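Local coordinates for protein iron transport multicopper oxidase FET3 (Saccharomyces cerevisiae, PDB 1ZPU) that oxidises ferrous to ferric iron with dioxygen at the yeast cell surface, using four copper ions, for high-affinity iron uptake, at residues D454-W459 / V478-G483. Sequence-based numbering, arbitrary orientation.
Sequences DNPGVW and VEDPFG. With NAG (2-acetamido-2-deoxy-beta-D-glucopyranose), chain B.
E479 reaches across to residues 454-455, just before strand 457-463, and its two carboxylate oxygens have different surroundings. OE2 accepts the amide N of N455 at 2.7 Å, meeting it on the anti side of the carboxylate and 20° out of its plane. OE1 lies at the indole edge of W459, near the ring plane and 3.1 Å from CD1, and is hydrogen-bonded to H399; the ring and carboxylate planes stand 62° apart. The long, flexible glutamate suits this place, since its chain, bent at chi2, can leave the strand and still present both oxygens.

Tryptophan brings both a broad surface and a single N-H. With CG anti to the carbonyl carbon (chi1 -49°), the indole turns back along its own segment, and NE1 donates to N455 O at 3.0 Å, with the acceptor in the ring plane. G457, with no side chain, lets its CA lie 3.5 Å above one indole face, offset toward the rim.

Beside this cluster the strands pair antiparallel: E479 N donates to G457 O at 2.8 Å, and V458 and V478 form a non-hydrogen-bonded pair whose side chains touch helix 348-352. P456 lies alongside D480, its CG 3.2 Å from OD1, while D480 occupies the N-cap position of helix 481-486. An N-linked sugar of the protein's own glycan makes weak hydrogen bonds to D454, and its C8 lies 3.4 Å from N455 ND2.

The contact thus joins two neighbouring strands of the third cupredoxin domain, next to H397, a type 3 copper ligand about 4 Å from the W459 side chain. N455 O and E479 OE2, 3.0 Å apart, are both acceptors, so the attraction comes from the N455 amide. N455 ND2, bonded to G398 O and F65 O, and E479 OE1, bonded to H399, together link this contact to the residues just after H397.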
ATOM      1  N   ASP A 454      -7.572 -18.955  -0.759  1.00 69.07           N
ATOM      2  CA  ASP A 454      -8.021 -19.622   0.450  1.00 69.08           C
ATOM      3  C   ASP A 454      -8.580 -18.612   1.441  1.00 69.08           C
ATOM      4  O   ASP A 454      -8.697 -18.888   2.631  1.00 69.25           O
ATOM      5  CB  ASP A 454      -6.873 -20.430   1.071  1.00 69.16           C
ATOM      6  CG  ASP A 454      -5.642 -19.570   1.412  1.00 69.48           C
ATOM      7  OD1 ASP A 454      -4.747 -20.098   2.101  1.00 70.15           O
ATOM      8  OD2 ASP A 454      -5.551 -18.390   1.004  1.00 69.39           O
ATOM      9  N   ASN A 455      -8.918 -17.432   0.944  1.00 69.01           N
ATOM     10  CA  ASN A 455      -9.394 -16.362   1.804  1.00 69.00           C
ATOM     11  C   ASN A 455     -10.599 -15.659   1.199  1.00 69.03           C
ATOM     12  O   ASN A 455     -10.467 -14.557   0.658  1.00 68.91           O
ATOM     13  CB  ASN A 455      -8.269 -15.361   2.084  1.00 68.85           C
ATOM     14  CG  ASN A 455      -8.610 -14.399   3.200  1.00 68.90           C
ATOM     15  OD1 ASN A 455      -9.634 -14.535   3.861  1.00 70.55           O
ATOM     16  ND2 ASN A 455      -7.749 -13.422   3.419  1.00 69.08           N
ATOM     17  N   PRO A 456     -11.784 -16.295   1.285  1.00 69.08           N
ATOM     18  CA  PRO A 456     -12.999 -15.699   0.722  1.00 69.15           C
ATOM     19  C   PRO A 456     -13.093 -14.209   1.048  1.00 69.14           C
ATOM     20  O   PRO A 456     -12.965 -13.820   2.212  1.00 69.24           O
ATOM     21  CB  PRO A 456     -14.124 -16.499   1.395  1.00 69.16           C
ATOM     22  CG  PRO A 456     -13.522 -17.848   1.621  1.00 68.87           C
ATOM     23  CD  PRO A 456     -12.053 -17.612   1.898  1.00 69.06           C
ATOM     24  N   GLY A 457     -13.271 -13.391   0.015  1.00 69.13           N
ATOM     25  CA  GLY A 457     -13.362 -11.944   0.189  1.00 69.16           C
ATOM     26  C   GLY A 457     -13.347 -11.176  -1.116  1.00 69.25           C
ATOM     27  O   GLY A 457     -13.362 -11.765  -2.197  1.00 69.61           O
ATOM     28  N   VAL A 458     -13.326  -9.854  -1.008  1.00 69.15           N
ATOM     29  CA  VAL A 458     -13.285  -8.982  -2.167  1.00 68.90           C
ATOM     30  C   VAL A 458     -12.012  -8.194  -2.002  1.00 68.92           C
ATOM     31  O   VAL A 458     -11.889  -7.435  -1.049  1.00 69.30           O
ATOM     32  CB  VAL A 458     -14.517  -8.044  -2.225  1.00 68.65           C
ATOM     33  CG1 VAL A 458     -14.406  -7.087  -3.373  1.00 68.32           C
ATOM     34  CG2 VAL A 458     -15.799  -8.845  -2.351  1.00 68.69           C
ATOM     35  N   TRP A 459     -11.064  -8.387  -2.917  1.00 68.82           N
ATOM     36  CA  TRP A 459      -9.714  -7.864  -2.738  1.00 68.94           C
ATOM     37  C   TRP A 459      -9.230  -6.962  -3.875  1.00 69.02           C
ATOM     38  O   TRP A 459      -9.268  -7.352  -5.037  1.00 69.27           O
ATOM     39  CB  TRP A 459      -8.719  -9.008  -2.539  1.00 68.67           C
ATOM     40  CG  TRP A 459      -9.099 -10.040  -1.514  1.00 68.86           C
ATOM     41  CD1 TRP A 459      -9.284 -11.367  -1.738  1.00 69.18           C
ATOM     42  CD2 TRP A 459      -9.334  -9.840  -0.113  1.00 68.72           C
ATOM     43  NE1 TRP A 459      -9.616 -12.005  -0.579  1.00 68.77           N
ATOM     44  CE2 TRP A 459      -9.650 -11.093   0.437  1.00 68.67           C
ATOM     45  CE3 TRP A 459      -9.319  -8.722   0.727  1.00 69.32           C
ATOM     46  CZ2 TRP A 459      -9.943 -11.264   1.790  1.00 69.33           C
ATOM     47  CZ3 TRP A 459      -9.602  -8.896   2.075  1.00 68.71           C
ATOM     48  CH2 TRP A 459      -9.909 -10.153   2.589  1.00 69.07           C
ATOM     49  N   VAL A 478     -12.731 -11.201  -6.631  1.00 68.78           N
ATOM     50  CA  VAL A 478     -13.770 -11.760  -5.780  1.00 68.68           C
ATOM     51  C   VAL A 478     -13.442 -13.235  -5.557  1.00 68.90           C
ATOM     52  O   VAL A 478     -13.568 -14.061  -6.471  1.00 68.99           O
ATOM     53  CB  VAL A 478     -15.175 -11.584  -6.411  1.00 68.50           C
ATOM     54  CG1 VAL A 478     -16.244 -12.204  -5.536  1.00 68.14           C
ATOM     55  CG2 VAL A 478     -15.472 -10.124  -6.624  1.00 67.89           C
ATOM     56  N   GLU A 479     -13.004 -13.547  -4.342  1.00 68.94           N
ATOM     57  CA  GLU A 479     -12.612 -14.897  -3.959  1.00 69.19           C
ATOM     58  C   GLU A 479     -13.818 -15.706  -3.484  1.00 69.40           C
ATOM     59  O   GLU A 479     -14.535 -15.270  -2.586  1.00 69.70           O
ATOM     60  CB  GLU A 479     -11.601 -14.794  -2.842  1.00 69.24           C
ATOM     61  CG  GLU A 479     -10.529 -15.842  -2.857  1.00 69.81           C
ATOM     62  CD  GLU A 479      -9.233 -15.309  -2.272  1.00 70.38           C
ATOM     63  OE1 GLU A 479      -8.778 -14.237  -2.736  1.00 70.11           O
ATOM     64  OE2 GLU A 479      -8.677 -15.952  -1.353  1.00 70.12           O
ATOM     65  N   ASP A 480     -14.003 -16.898  -4.053  1.00 69.41           N
ATOM     66  CA  ASP A 480     -15.270 -17.651  -3.980  1.00 69.55           C
ATOM     67  C   ASP A 480     -16.408 -16.940  -3.238  1.00 69.50           C
ATOM     68  O   ASP A 480     -16.550 -17.068  -2.021  1.00 69.41           O
ATOM     69  CB  ASP A 480     -15.087 -19.109  -3.496  1.00 69.65           C
ATOM     70  CG  ASP A 480     -14.666 -19.203  -2.049  1.00 69.68           C
ATOM     71  OD1 ASP A 480     -14.027 -18.255  -1.549  1.00 70.19           O
ATOM     72  OD2 ASP A 480     -14.970 -20.234  -1.413  1.00 69.80           O
ATOM     73  N   PRO A 481     -17.217 -16.172  -3.989  1.00 69.47           N
ATOM     74  CA  PRO A 481     -18.358 -15.446  -3.442  1.00 69.33           C
ATOM     75  C   PRO A 481     -19.296 -16.348  -2.651  1.00 69.27           C
ATOM     76  O   PRO A 481     -19.969 -15.866  -1.744  1.00 69.32           O
ATOM     77  CB  PRO A 481     -19.073 -14.913  -4.690  1.00 69.34           C
ATOM     78  CG  PRO A 481     -18.500 -15.684  -5.841  1.00 69.51           C
ATOM     79  CD  PRO A 481     -17.096 -15.967  -5.441  1.00 69.59           C
ATOM     80  N   PHE A 482     -19.341 -17.637  -2.980  1.00 69.10           N
ATOM     81  CA  PHE A 482     -20.177 -18.565  -2.218  1.00 69.08           C
ATOM     82  C   PHE A 482     -19.600 -18.812  -0.827  1.00 69.12           C
ATOM     83  O   PHE A 482     -20.345 -18.926   0.143  1.00 69.18           O
ATOM     84  CB  PHE A 482     -20.407 -19.882  -2.968  1.00 68.80           C
ATOM     85  CG  PHE A 482     -21.161 -19.723  -4.264  1.00 68.47           C
ATOM     86  CD1 PHE A 482     -20.733 -20.378  -5.415  1.00 68.11           C
ATOM     87  CD2 PHE A 482     -22.292 -18.914  -4.340  1.00 68.04           C
ATOM     88  CE1 PHE A 482     -21.421 -20.234  -6.621  1.00 67.74           C
ATOM     89  CE2 PHE A 482     -22.983 -18.764  -5.540  1.00 67.92           C
ATOM     90  CZ  PHE A 482     -22.543 -19.424  -6.681  1.00 67.88           C
ATOM     91  N   GLY A 483     -18.275 -18.878  -0.732  1.00 69.16           N
ATOM     92  CA  GLY A 483     -17.590 -18.948   0.562  1.00 69.05           C
ATOM     93  C   GLY A 483     -17.891 -17.737   1.427  1.00 68.99           C
ATOM     94  O   GLY A 483     -18.072 -17.862   2.636  1.00 68.94           O
TER
HETATM   95  C1  NAG B2008      -8.378 -18.051   6.173  1.00 69.68           C
HETATM   96  C2  NAG B2008      -6.925 -18.366   5.817  1.00 69.54           C
HETATM   97  C3  NAG B2008      -6.724 -19.834   5.450  1.00 69.71           C
HETATM   98  C4  NAG B2008      -7.330 -20.750   6.521  1.00 70.06           C
HETATM   99  C5  NAG B2008      -8.759 -20.284   6.861  1.00 69.96           C
HETATM  100  C6  NAG B2008      -9.379 -21.104   7.985  1.00 69.97           C
HETATM  101  C7  NAG B2008      -5.475 -16.586   4.993  1.00 70.00           C
HETATM  102  C8  NAG B2008      -5.184 -15.636   3.868  1.00 68.91           C
HETATM  103  N2  NAG B2008      -6.430 -17.501   4.759  1.00 69.95           N
HETATM  104  O3  NAG B2008      -5.341 -20.072   5.347  1.00 69.48           O
HETATM  105  O4  NAG B2008      -7.272 -22.119   6.134  1.00 69.56           O
HETATM  106  O5  NAG B2008      -8.760 -18.910   7.237  1.00 69.83           O
HETATM  107  O6  NAG B2008      -8.613 -20.931   9.157  1.00 70.75           O
HETATM  108  O7  NAG B2008      -4.847 -16.492   6.059  1.00 69.32           O